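Local coordinates for protein sulfotransferase (Alicyclobacillus acidocaldarius subsp. acidocaldarius, PDB 3RNL) that probably transfers a sulfuryl group to an acceptor substrate, as sulfotransferases do, and carries bound magnesium ions in the crystal, at residues A[127-130]-A[131-135]; A[60-63]-A[64-68]; A[170-173]-A[174-178]. All coordinates share one frame; numbering follows the deposited sequence.

Contact 1: residues A[127-130]-A[131-135]; sequences YMHL and VRDER
Val131 sets one methyl, CG2, over a face of the Tyr127 ring, one turn back along helix 119-132. This CH-pi contact measures 3.7 Å from Val131 CG2 to the ring centroid and lies 23° off the normal, so the methyl sits toward the phenol end, with Tyr127 CZ its nearest ring atom. With CG swung anti to the backbone N (chi1 170°), Tyr127 lays its ring beside the next turn; its hydroxyl is hydrogen-bonded to Leu138 O, and Phe140 meets the same ring. Another pair four residues apart, His129 and Asp133, turns its planes almost square, 85° apart. Asp133 OD2 comes obliquely to the imidazole, 3.1 Å from His129 NE2, while ND1 is hydrogen-bonded to Lys18. Leu130 offers CD2 to the flat guanidinium of Arg135: Leu130 CD2 lies 3.7 Å from Arg135 CZ, over the centre of the group. The backbone closes the helix with a Schellman motif. Arg135 N reaches back to Leu130 O (2.9 Å) and Glu134 N to Val131 O (3.0 Å), with Glu134 at positive phi. In chemical terms, a leucine methyl covers one face of the cationic guanidinium while its N-H groups are taken up elsewhere: NH2 makes salt bridges to Asp59 and Glu156, and NE is hydrogen-bonded to Pro57 O. The chain just past the helix is thereby tied to two other parts of the protein, and the two acids probably offset the charge of Arg135.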
ATOM      1  N   TYR A 127      -2.286  -8.702 -11.507  1.00 13.94           N
ATOM      2  CA  TYR A 127      -2.863  -9.388 -12.658  1.00 11.43           C
ATOM      3  C   TYR A 127      -3.784 -10.528 -12.206  1.00 16.12           C
ATOM      4  O   TYR A 127      -4.936 -10.620 -12.646  1.00 16.71           O
ATOM      5  CB  TYR A 127      -1.756  -9.938 -13.564  1.00 12.70           C
ATOM      6  CG  TYR A 127      -2.290 -10.859 -14.642  1.00 13.32           C
ATOM      7  CD1 TYR A 127      -3.017 -10.354 -15.709  1.00 13.70           C
ATOM      8  CD2 TYR A 127      -2.071 -12.225 -14.582  1.00 14.54           C
ATOM      9  CE1 TYR A 127      -3.523 -11.205 -16.707  1.00 13.94           C
ATOM     10  CE2 TYR A 127      -2.571 -13.080 -15.563  1.00 16.29           C
ATOM     11  CZ  TYR A 127      -3.291 -12.561 -16.619  1.00 16.43           C
ATOM     12  OH  TYR A 127      -3.791 -13.411 -17.589  1.00 17.16           O
HETATM   13  N   MSE A 128      -3.271 -11.392 -11.334  0.57 12.81           N
HETATM   14  CA  MSE A 128      -4.055 -12.528 -10.847  0.57 15.53           C
HETATM   15  C   MSE A 128      -5.341 -12.073 -10.167  0.57 18.28           C
HETATM   16  O   MSE A 128      -6.385 -12.720 -10.295  0.57 18.58           O
HETATM   17  CB  MSE A 128      -3.226 -13.402  -9.901  0.57 16.17           C
HETATM   18  CG  MSE A 128      -2.095 -14.127 -10.608  0.57 19.98           C
HETATM   19 SE   MSE A 128      -1.228 -15.476  -9.484  0.57 50.41          SE
HETATM   20  CE  MSE A 128      -0.119 -14.289  -8.402  0.57 22.11           C
ATOM     21  N   HIS A 129      -5.256 -10.960  -9.449  1.00 15.97           N
ATOM     22  CA  HIS A 129      -6.419 -10.378  -8.768  1.00 18.47           C
ATOM     23  C   HIS A 129      -7.471  -9.967  -9.800  1.00 18.97           C
ATOM     24  O   HIS A 129      -8.653 -10.302  -9.659  1.00 19.06           O
ATOM     25  CB  HIS A 129      -5.967  -9.173  -7.936  1.00 14.99           C
ATOM     26  CG  HIS A 129      -7.077  -8.428  -7.252  1.00 25.19           C
ATOM     27  ND1 HIS A 129      -6.922  -7.847  -6.011  1.00 36.51           N
ATOM     28  CD2 HIS A 129      -8.337  -8.124  -7.650  1.00 28.58           C
ATOM     29  CE1 HIS A 129      -8.045  -7.244  -5.661  1.00 35.82           C
ATOM     30  NE2 HIS A 129      -8.919  -7.393  -6.639  1.00 29.19           N
ATOM     31  N   LEU A 130      -7.034  -9.256 -10.841  1.00 15.61           N
ATOM     32  CA  LEU A 130      -7.934  -8.812 -11.906  1.00 14.98           C
ATOM     33  C   LEU A 130      -8.556  -9.986 -12.655  1.00 18.33           C
ATOM     34  O   LEU A 130      -9.731  -9.934 -13.025  1.00 18.71           O
ATOM     35  CB  LEU A 130      -7.204  -7.881 -12.884  1.00 12.57           C
ATOM     36  CG  LEU A 130      -6.782  -6.535 -12.276  1.00 17.83           C
ATOM     37  CD1 LEU A 130      -5.682  -5.869 -13.128  1.00 18.85           C
ATOM     38  CD2 LEU A 130      -7.998  -5.635 -12.131  1.00 18.19           C
ATOM     39  N   VAL A 131      -7.780 -11.049 -12.867  1.00 15.10           N
ATOM     40  CA  VAL A 131      -8.309 -12.241 -13.533  1.00 16.50           C
ATOM     41  C   VAL A 131      -9.326 -12.959 -12.649  1.00 22.03           C
ATOM     42  O   VAL A 131     -10.391 -13.374 -13.115  1.00 19.16           O
ATOM     43  CB  VAL A 131      -7.186 -13.230 -13.918  1.00 19.44           C
ATOM     44  CG1 VAL A 131      -7.774 -14.579 -14.354  1.00 21.78           C
ATOM     45  CG2 VAL A 131      -6.306 -12.638 -15.013  1.00 16.49           C
ATOM     46  N   ARG A 132      -9.004 -13.109 -11.371  1.00 20.02           N
ATOM     47  CA  ARG A 132      -9.890 -13.832 -10.454  1.00 22.78           C
ATOM     48  C   ARG A 132     -11.246 -13.150 -10.354  1.00 25.70           C
ATOM     49  O   ARG A 132     -12.282 -13.803 -10.221  1.00 27.51           O
ATOM     50  CB  ARG A 132      -9.248 -13.937  -9.067  1.00 27.95           C
ATOM     51  CG  ARG A 132     -10.154 -14.505  -7.993  1.00 41.69           C
ATOM     52  CD  ARG A 132      -9.366 -14.895  -6.745  1.00 55.57           C
ATOM     53  NE  ARG A 132      -8.155 -14.092  -6.564  1.00 60.90           N
ATOM     54  CZ  ARG A 132      -6.938 -14.475  -6.947  1.00 59.63           C
ATOM     55  NH1 ARG A 132      -5.891 -13.682  -6.740  1.00 46.03           N
ATOM     56  NH2 ARG A 132      -6.766 -15.652  -7.542  1.00 61.52           N
ATOM     57  N   ASP A 133     -11.234 -11.828 -10.448  1.00 19.99           N
ATOM     58  CA  ASP A 133     -12.448 -11.039 -10.338  1.00 24.60           C
ATOM     59  C   ASP A 133     -13.165 -10.841 -11.679  1.00 25.99           C
ATOM     60  O   ASP A 133     -14.151 -10.105 -11.761  1.00 27.20           O
ATOM     61  CB  ASP A 133     -12.159  -9.722  -9.629  1.00 28.28           C
ATOM     62  CG  ASP A 133     -11.901  -9.923  -8.145  1.00 38.87           C
ATOM     63  OD1 ASP A 133     -12.218 -11.023  -7.631  1.00 42.16           O
ATOM     64  OD2 ASP A 133     -11.387  -9.002  -7.490  1.00 38.78           O
ATOM     65  N   GLU A 134     -12.643 -11.498 -12.712  1.00 21.62           N
ATOM     66  CA  GLU A 134     -13.234 -11.514 -14.051  1.00 24.49           C
ATOM     67  C   GLU A 134     -13.232 -10.133 -14.708  1.00 28.55           C
ATOM     68  O   GLU A 134     -14.062  -9.826 -15.556  1.00 28.00           O
ATOM     69  CB  GLU A 134     -14.636 -12.127 -14.010  1.00 30.50           C
ATOM     70  CG  GLU A 134     -14.630 -13.532 -13.423  1.00 38.31           C
ATOM     71  CD  GLU A 134     -15.908 -14.295 -13.696  1.00 53.78           C
ATOM     72  OE1 GLU A 134     -16.940 -13.972 -13.074  1.00 51.16           O
ATOM     73  OE2 GLU A 134     -15.876 -15.221 -14.534  1.00 62.83           O
ATOM     74  N   ARG A 135     -12.304  -9.288 -14.276  1.00 17.56           N
ATOM     75  CA  ARG A 135     -12.076  -7.995 -14.913  1.00 17.91           C
ATOM     76  C   ARG A 135     -11.147  -8.065 -16.129  1.00 22.55           C
ATOM     77  O   ARG A 135     -11.315  -7.327 -17.099  1.00 21.47           O
ATOM     78  CB  ARG A 135     -11.574  -7.003 -13.863  1.00 18.22           C
ATOM     79  CG  ARG A 135     -12.613  -6.819 -12.763  1.00 18.85           C
ATOM     80  CD  ARG A 135     -12.056  -6.164 -11.514  1.00 19.70           C
ATOM     81  NE  ARG A 135     -11.664  -4.779 -11.731  1.00 17.36           N
ATOM     82  CZ  ARG A 135     -11.077  -4.025 -10.800  1.00 21.04           C
ATOM     83  NH1 ARG A 135     -10.831  -4.529  -9.596  1.00 19.94           N
ATOM     84  NH2 ARG A 135     -10.748  -2.766 -11.061  1.00 19.37           N
TER

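Contact 2: residues A[60-63]-A[64-68]; sequences EGMN and LYTIR
Thr66 turns its hydroxyl back onto the preceding helical turn, where OG1 donates to Met62 O at 2.9 Å. The approach is from above the carbonyl plane, 47° out of it, and chi1 of 42°, with OG1 between the backbone N and the carbonyl carbon, brings the oxygen there. Thr66 CG2 meanwhile faces the selenium of Met62, the two side chains crossing at about a right angle. On the other flank, Tyr65 lays its ring on the helix backbone: Gly61 CA stands over one face, 3.6 Å from the ring centroid, an approach helped by the lack of a side chain at Gly61. Routine backbone bonds, Leu64 N to Glu60 O and Tyr65 N to Gly61 O, hold this turn together. Farther out, the extended Arg68 sends NH2 weakly to Asn63 O (3.3 Å) and to Thr66 OG1; a water bound to Asn63 OD1 shares the two hydrogens of that NH2, so the weak bonds are at best partial. Phe54 N also bonds OD1. A second water donates to Asn63 O and Thr66 O while accepting from Arg68 NE. Beyond these, Lys39 holds Tyr65 O and Ala42 pairs with Ile67 through the backbone. The last carbonyls of a helix lack i+4 N-H partners and are commonly taken up by side chains and water, as here at the C-terminal end of short helix 60-64, where it runs into the loop before helix 70-75.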
ATOM      1  N   GLU A  60     -15.633   0.279 -10.532  0.62 19.83           N
ATOM      2  CA  GLU A  60     -16.698   0.986  -9.816  0.62 25.28           C
ATOM      3  C   GLU A  60     -16.377   1.275  -8.342  0.62 24.51           C
ATOM      4  O   GLU A  60     -16.699   2.350  -7.825  0.62 24.19           O
ATOM      5  CB  GLU A  60     -18.026   0.226  -9.946  0.62 29.92           C
ATOM      6  CG  GLU A  60     -18.670   0.286 -11.340  0.62 30.12           C
ATOM      7  CD  GLU A  60     -18.038  -0.670 -12.350  0.62 32.84           C
ATOM      8  OE1 GLU A  60     -18.385  -0.589 -13.548  0.62 39.01           O
ATOM      9  OE2 GLU A  60     -17.203  -1.506 -11.952  0.62 24.14           O
ATOM     10  N   GLY A  61     -15.741   0.319  -7.673  1.00 26.61           N
ATOM     11  CA  GLY A  61     -15.390   0.456  -6.267  1.00 26.43           C
ATOM     12  C   GLY A  61     -14.539   1.673  -5.950  1.00 25.99           C
ATOM     13  O   GLY A  61     -14.739   2.360  -4.945  1.00 24.69           O
HETATM   14  N   MSE A  62     -13.568   1.966  -6.806  1.00 20.12           N
HETATM   15  CA  MSE A  62     -12.731   3.122  -6.542  1.00 15.60           C
HETATM   16  C   MSE A  62     -13.488   4.419  -6.821  1.00 18.33           C
HETATM   17  O   MSE A  62     -13.142   5.465  -6.293  1.00 20.15           O
HETATM   18  CB  MSE A  62     -11.408   3.055  -7.329  1.00 18.07           C
HETATM   19  CG  MSE A  62     -10.420   2.045  -6.760  1.00 22.45           C
HETATM   20 SE   MSE A  62      -9.600   2.680  -5.084  0.57 21.38          SE
HETATM   21  CE  MSE A  62      -8.404   3.973  -5.853  1.00 20.42           C
ATOM     22  N   ASN A  63     -14.515   4.362  -7.666  1.00 14.46           N
ATOM     23  CA  ASN A  63     -15.377   5.524  -7.820  1.00 16.68           C
ATOM     24  C   ASN A  63     -16.359   5.681  -6.664  1.00 18.34           C
ATOM     25  O   ASN A  63     -16.568   6.773  -6.148  1.00 20.35           O
ATOM     26  CB  ASN A  63     -16.192   5.420  -9.110  1.00 19.00           C
ATOM     27  CG  ASN A  63     -15.337   5.549 -10.366  1.00 17.13           C
ATOM     28  OD1 ASN A  63     -14.372   6.311 -10.398  1.00 17.94           O
ATOM     29  ND2 ASN A  63     -15.690   4.796 -11.400  1.00 19.02           N
ATOM     30  N   LEU A  64     -17.052   4.581  -6.385  1.00 13.86           N
ATOM     31  CA  LEU A  64     -18.187   4.509  -5.462  1.00 17.53           C
ATOM     32  C   LEU A  64     -17.954   4.283  -3.975  1.00 16.22           C
ATOM     33  O   LEU A  64     -18.790   4.697  -3.162  1.00 16.30           O
ATOM     34  CB  LEU A  64     -19.225   3.520  -5.991  1.00 16.49           C
ATOM     35  CG  LEU A  64     -19.684   3.828  -7.417  1.00 22.49           C
ATOM     36  CD1 LEU A  64     -20.694   2.792  -7.899  1.00 21.32           C
ATOM     37  CD2 LEU A  64     -20.276   5.232  -7.484  1.00 24.04           C
ATOM     38  N   TYR A  65     -16.913   3.520  -3.629  1.00 15.71           N
ATOM     39  CA  TYR A  65     -16.714   3.141  -2.220  1.00 16.77           C
ATOM     40  C   TYR A  65     -15.697   4.013  -1.508  1.00 20.21           C
ATOM     41  O   TYR A  65     -15.517   3.890  -0.302  1.00 16.40           O
ATOM     42  CB  TYR A  65     -16.271   1.673  -2.064  1.00 14.34           C
ATOM     43  CG  TYR A  65     -17.069   0.666  -2.865  1.00 19.39           C
ATOM     44  CD1 TYR A  65     -18.368   0.941  -3.280  1.00 15.54           C
ATOM     45  CD2 TYR A  65     -16.503  -0.552  -3.218  1.00 18.59           C
ATOM     46  CE1 TYR A  65     -19.085   0.006  -4.043  1.00 18.42           C
ATOM     47  CE2 TYR A  65     -17.203  -1.478  -3.965  1.00 17.48           C
ATOM     48  CZ  TYR A  65     -18.485  -1.195  -4.373  1.00 17.67           C
ATOM     49  OH  TYR A  65     -19.140  -2.136  -5.131  1.00 22.10           O
ATOM     50  N   THR A  66     -15.043   4.901  -2.247  1.00 12.69           N
ATOM     51  CA  THR A  66     -14.082   5.807  -1.643  1.00 12.26           C
ATOM     52  C   THR A  66     -14.845   6.897  -0.890  1.00 15.33           C
ATOM     53  O   THR A  66     -16.010   7.196  -1.201  1.00 17.51           O
ATOM     54  CB  THR A  66     -13.149   6.423  -2.716  1.00 12.95           C
ATOM     55  OG1 THR A  66     -13.920   6.783  -3.868  1.00 16.49           O
ATOM     56  CG2 THR A  66     -12.102   5.397  -3.167  1.00 14.22           C
ATOM     57  N   ILE A  67     -14.194   7.466   0.119  1.00 12.32           N
ATOM     58  CA  ILE A  67     -14.820   8.453   0.986  1.00 12.42           C
ATOM     59  C   ILE A  67     -14.199   9.811   0.706  1.00 16.34           C
ATOM     60  O   ILE A  67     -12.992   9.988   0.842  1.00 15.50           O
ATOM     61  CB  ILE A  67     -14.677   8.071   2.459  1.00 16.27           C
ATOM     62  CG1 ILE A  67     -15.468   6.774   2.703  1.00 22.84           C
ATOM     63  CG2 ILE A  67     -15.219   9.201   3.356  1.00 16.83           C
ATOM     64  CD1 ILE A  67     -15.426   6.267   4.113  1.00 27.55           C
ATOM     65  N   ARG A  68     -15.010  10.707   0.159  1.00 16.95           N
ATOM     66  CA  ARG A  68     -14.550  12.039  -0.210  1.00 17.24           C
ATOM     67  C   ARG A  68     -14.924  13.180   0.719  1.00 24.11           C
ATOM     68  O   ARG A  68     -14.410  14.288   0.576  1.00 29.01           O
ATOM     69  CB  ARG A  68     -15.050  12.328  -1.622  1.00 19.85           C
ATOM     70  CG  ARG A  68     -14.678  11.181  -2.561  1.00 24.76           C
ATOM     71  CD  ARG A  68     -15.367  11.262  -3.915  1.00 30.04           C
ATOM     72  NE  ARG A  68     -15.017  10.083  -4.696  1.00 29.13           N
ATOM     73  CZ  ARG A  68     -14.388  10.100  -5.866  1.00 28.72           C
ATOM     74  NH1 ARG A  68     -14.053  11.253  -6.435  1.00 22.33           N
ATOM     75  NH2 ARG A  68     -14.109   8.950  -6.475  1.00 28.63           N
TER
HETATM   76  O   HOH W   1     -16.967   7.907  -3.738  1.00 21.25           O
HETATM   77  O   HOH W   2     -13.960   8.740  -9.223  1.00 31.76           O

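Contact 3: residues A[170-173]-A[174-178]; sequences QVKR and YLDVF. With MG (magnesium ion), chain C.
A magnesium ion sits beside the last turn of helix 167-178, held by a main-chain oxygen: Asp176 O binds it at 2.3 Å, and four waters are its other ligands in the model. The carboxylate of Asp176 turns instead to Lys172, one turn earlier, forming a salt bridge in which Lys172 NZ donates to Asp176 OD2 at 2.8 Å on its syn lone pair. The lysine chain runs extended from the backbone and bends only at its last torsion (chi4 -75°), which folds NZ over to the acid. Exchanging Asp176 for an alanine would probably leave the Lys172 ammonium without its mate and its chain freer to swing. On another flank Val171 and Leu175 lie side by side, Val171 CG1 3.8 Å from Leu175 CD1. The buried Tyr174 ring has Gln170 O at its edge, 3.6 Å from Tyr174 CD2, and its hydroxyl is bonded to Tyr93 O. Around the helix, Tyr174 packs on helix 99-106 and, like Phe178, on Ile112 of strand 111-116, while Val171 touches Leu290 and Ile294 of helix 273-294.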
ATOM      1  N   GLN A 170       7.935   7.277  -4.797  1.00 11.00           N
ATOM      2  CA  GLN A 170       6.759   7.275  -3.929  1.00  7.51           C
ATOM      3  C   GLN A 170       7.188   7.264  -2.473  1.00 10.05           C
ATOM      4  O   GLN A 170       6.654   8.001  -1.647  1.00 10.54           O
ATOM      5  CB  GLN A 170       5.899   6.031  -4.202  1.00  8.15           C
ATOM      6  CG  GLN A 170       5.463   5.934  -5.674  1.00 11.04           C
ATOM      7  CD  GLN A 170       4.721   4.627  -5.965  1.00 16.90           C
ATOM      8  OE1 GLN A 170       3.891   4.201  -5.179  1.00 23.67           O
ATOM      9  NE2 GLN A 170       5.011   4.009  -7.107  1.00 18.60           N
ATOM     10  N   VAL A 171       8.142   6.396  -2.155  1.00  7.66           N
ATOM     11  CA  VAL A 171       8.661   6.333  -0.789  1.00  7.92           C
ATOM     12  C   VAL A 171       9.411   7.625  -0.433  1.00  8.23           C
ATOM     13  O   VAL A 171       9.259   8.163   0.687  1.00 10.23           O
ATOM     14  CB  VAL A 171       9.570   5.105  -0.629  1.00  9.09           C
ATOM     15  CG1 VAL A 171      10.261   5.117   0.733  1.00 11.53           C
ATOM     16  CG2 VAL A 171       8.742   3.810  -0.821  1.00  9.10           C
ATOM     17  N   LYS A 172      10.191   8.149  -1.379  1.00  8.33           N
ATOM     18  CA  LYS A 172      10.914   9.398  -1.105  1.00  9.15           C
ATOM     19  C   LYS A 172       9.950  10.508  -0.689  1.00 10.56           C
ATOM     20  O   LYS A 172      10.240  11.291   0.210  1.00 10.24           O
ATOM     21  CB  LYS A 172      11.723   9.860  -2.318  1.00 10.84           C
ATOM     22  CG  LYS A 172      12.476  11.178  -2.046  1.00 12.39           C
ATOM     23  CD  LYS A 172      13.316  11.604  -3.235  1.00 16.66           C
ATOM     24  CE  LYS A 172      14.196  12.826  -2.902  1.00 18.10           C
ATOM     25  NZ  LYS A 172      13.419  14.113  -2.850  1.00 16.32           N
ATOM     26  N   ARG A 173       8.807  10.593  -1.356  1.00  9.70           N
ATOM     27  CA  ARG A 173       7.846  11.653  -1.017  1.00  8.40           C
ATOM     28  C   ARG A 173       7.405  11.543   0.451  1.00 12.14           C
ATOM     29  O   ARG A 173       7.314  12.549   1.150  1.00  9.73           O
ATOM     30  CB  ARG A 173       6.636  11.614  -1.971  1.00 10.96           C
ATOM     31  CG  ARG A 173       5.586  12.715  -1.747  1.00 10.81           C
ATOM     32  CD  ARG A 173       6.126  14.143  -1.938  1.00  9.51           C
ATOM     33  NE  ARG A 173       6.933  14.343  -3.151  1.00 12.10           N
ATOM     34  CZ  ARG A 173       6.439  14.600  -4.358  1.00 15.77           C
ATOM     35  NH1 ARG A 173       7.268  14.794  -5.392  1.00 14.52           N
ATOM     36  NH2 ARG A 173       5.117  14.655  -4.540  1.00 12.83           N
ATOM     37  N   TYR A 174       7.139  10.325   0.928  1.00  8.71           N
ATOM     38  CA  TYR A 174       6.779  10.149   2.343  1.00  9.07           C
ATOM     39  C   TYR A 174       7.935  10.455   3.283  1.00 10.22           C
ATOM     40  O   TYR A 174       7.733  11.075   4.339  1.00  9.10           O
ATOM     41  CB  TYR A 174       6.220   8.751   2.625  1.00  8.92           C
ATOM     42  CG  TYR A 174       4.746   8.680   2.295  1.00  7.81           C
ATOM     43  CD1 TYR A 174       3.783   8.949   3.273  1.00 10.12           C
ATOM     44  CD2 TYR A 174       4.315   8.411   0.996  1.00 11.16           C
ATOM     45  CE1 TYR A 174       2.417   8.906   2.972  1.00  8.64           C
ATOM     46  CE2 TYR A 174       2.946   8.363   0.685  1.00  7.18           C
ATOM     47  CZ  TYR A 174       2.010   8.623   1.672  1.00 11.51           C
ATOM     48  OH  TYR A 174       0.659   8.593   1.361  1.00 12.00           O
ATOM     49  N   LEU A 175       9.138  10.009   2.931  1.00  8.11           N
ATOM     50  CA  LEU A 175      10.298  10.321   3.780  1.00 10.58           C
ATOM     51  C   LEU A 175      10.553  11.819   3.824  1.00 11.10           C
ATOM     52  O   LEU A 175      10.916  12.370   4.884  1.00 11.77           O
ATOM     53  CB  LEU A 175      11.549   9.599   3.291  1.00  9.35           C
ATOM     54  CG  LEU A 175      11.472   8.071   3.434  1.00  9.13           C
ATOM     55  CD1 LEU A 175      12.612   7.404   2.686  1.00 12.86           C
ATOM     56  CD2 LEU A 175      11.521   7.705   4.899  1.00 14.27           C
ATOM     57  N   ASP A 176      10.390  12.488   2.685  1.00  9.99           N
ATOM     58  CA  ASP A 176      10.583  13.938   2.666  1.00 11.01           C
ATOM     59  C   ASP A 176       9.543  14.630   3.545  1.00 11.90           C
ATOM     60  O   ASP A 176       9.854  15.516   4.331  1.00 10.30           O
ATOM     61  CB  ASP A 176      10.454  14.505   1.248  1.00 10.12           C
ATOM     62  CG  ASP A 176      11.628  14.145   0.358  1.00 15.85           C
ATOM     63  OD1 ASP A 176      12.684  13.707   0.884  1.00 16.90           O
ATOM     64  OD2 ASP A 176      11.501  14.328  -0.875  1.00 17.65           O
ATOM     65  N   VAL A 177       8.289  14.254   3.398  1.00  8.53           N
ATOM     66  CA  VAL A 177       7.229  14.975   4.121  1.00  8.57           C
ATOM     67  C   VAL A 177       7.233  14.678   5.631  1.00 10.74           C
ATOM     68  O   VAL A 177       7.149  15.601   6.468  1.00  9.00           O
ATOM     69  CB  VAL A 177       5.841  14.641   3.511  1.00  9.44           C
ATOM     70  CG1 VAL A 177       4.706  15.180   4.389  1.00  9.82           C
ATOM     71  CG2 VAL A 177       5.741  15.205   2.086  1.00 10.40           C
ATOM     72  N   PHE A 178       7.257  13.391   5.975  1.00 10.23           N
ATOM     73  CA  PHE A 178       7.148  12.996   7.377  1.00  9.86           C
ATOM     74  C   PHE A 178       8.459  12.839   8.132  1.00 14.83           C
ATOM     75  O   PHE A 178       8.478  12.956   9.357  1.00 13.16           O
ATOM     76  CB  PHE A 178       6.327  11.696   7.480  1.00  8.52           C
ATOM     77  CG  PHE A 178       4.870  11.915   7.244  1.00 11.34           C
ATOM     78  CD1 PHE A 178       4.069  12.364   8.277  1.00 12.77           C
ATOM     79  CD2 PHE A 178       4.311  11.747   5.978  1.00  9.98           C
ATOM     80  CE1 PHE A 178       2.706  12.605   8.071  1.00 12.31           C
ATOM     81  CE2 PHE A 178       2.954  11.996   5.769  1.00 11.63           C
ATOM     82  CZ  PHE A 178       2.155  12.434   6.820  1.00 11.59           C
TER
HETATM   83 MG    MG C 312      11.596  16.977   4.839  1.00 47.03          MG
HETATM   84  O   HOH W   3      13.241  16.267   3.887  1.00 23.63           O
HETATM   85  O   HOH W   4       9.722  18.089   5.223  0.48 16.61           O
HETATM   86  O   HOH W   5      11.086  17.975   2.541  1.00 17.13           O
HETATM   87  O   HOH W   6      11.492  16.023   7.087  1.00 40.13           O

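In the fold
Along the chain the order is contact 2, contact 1, contact 3, one after another without overlap, on helices 60-64, 119-132 and 167-178 around a five-stranded parallel sheet. Contacts 1 and 2 are neighbours, their centres about 19 Å apart and nearest atoms about 6 Å apart; Asp59, just ahead of helix 60-64, and Glu156, which also touches Met62, both hold Arg135. Contact 3 lies about 31 Å from contact 1, centre to centre and across the middle of the chain, and about 25 Å from contact 2. Helix 119-132 follows strand 111-116, whereas helix 167-178 packs on that strand and precedes edge strand 183-187. The three are thus separate local contacts in one alpha-beta-alpha sandwich.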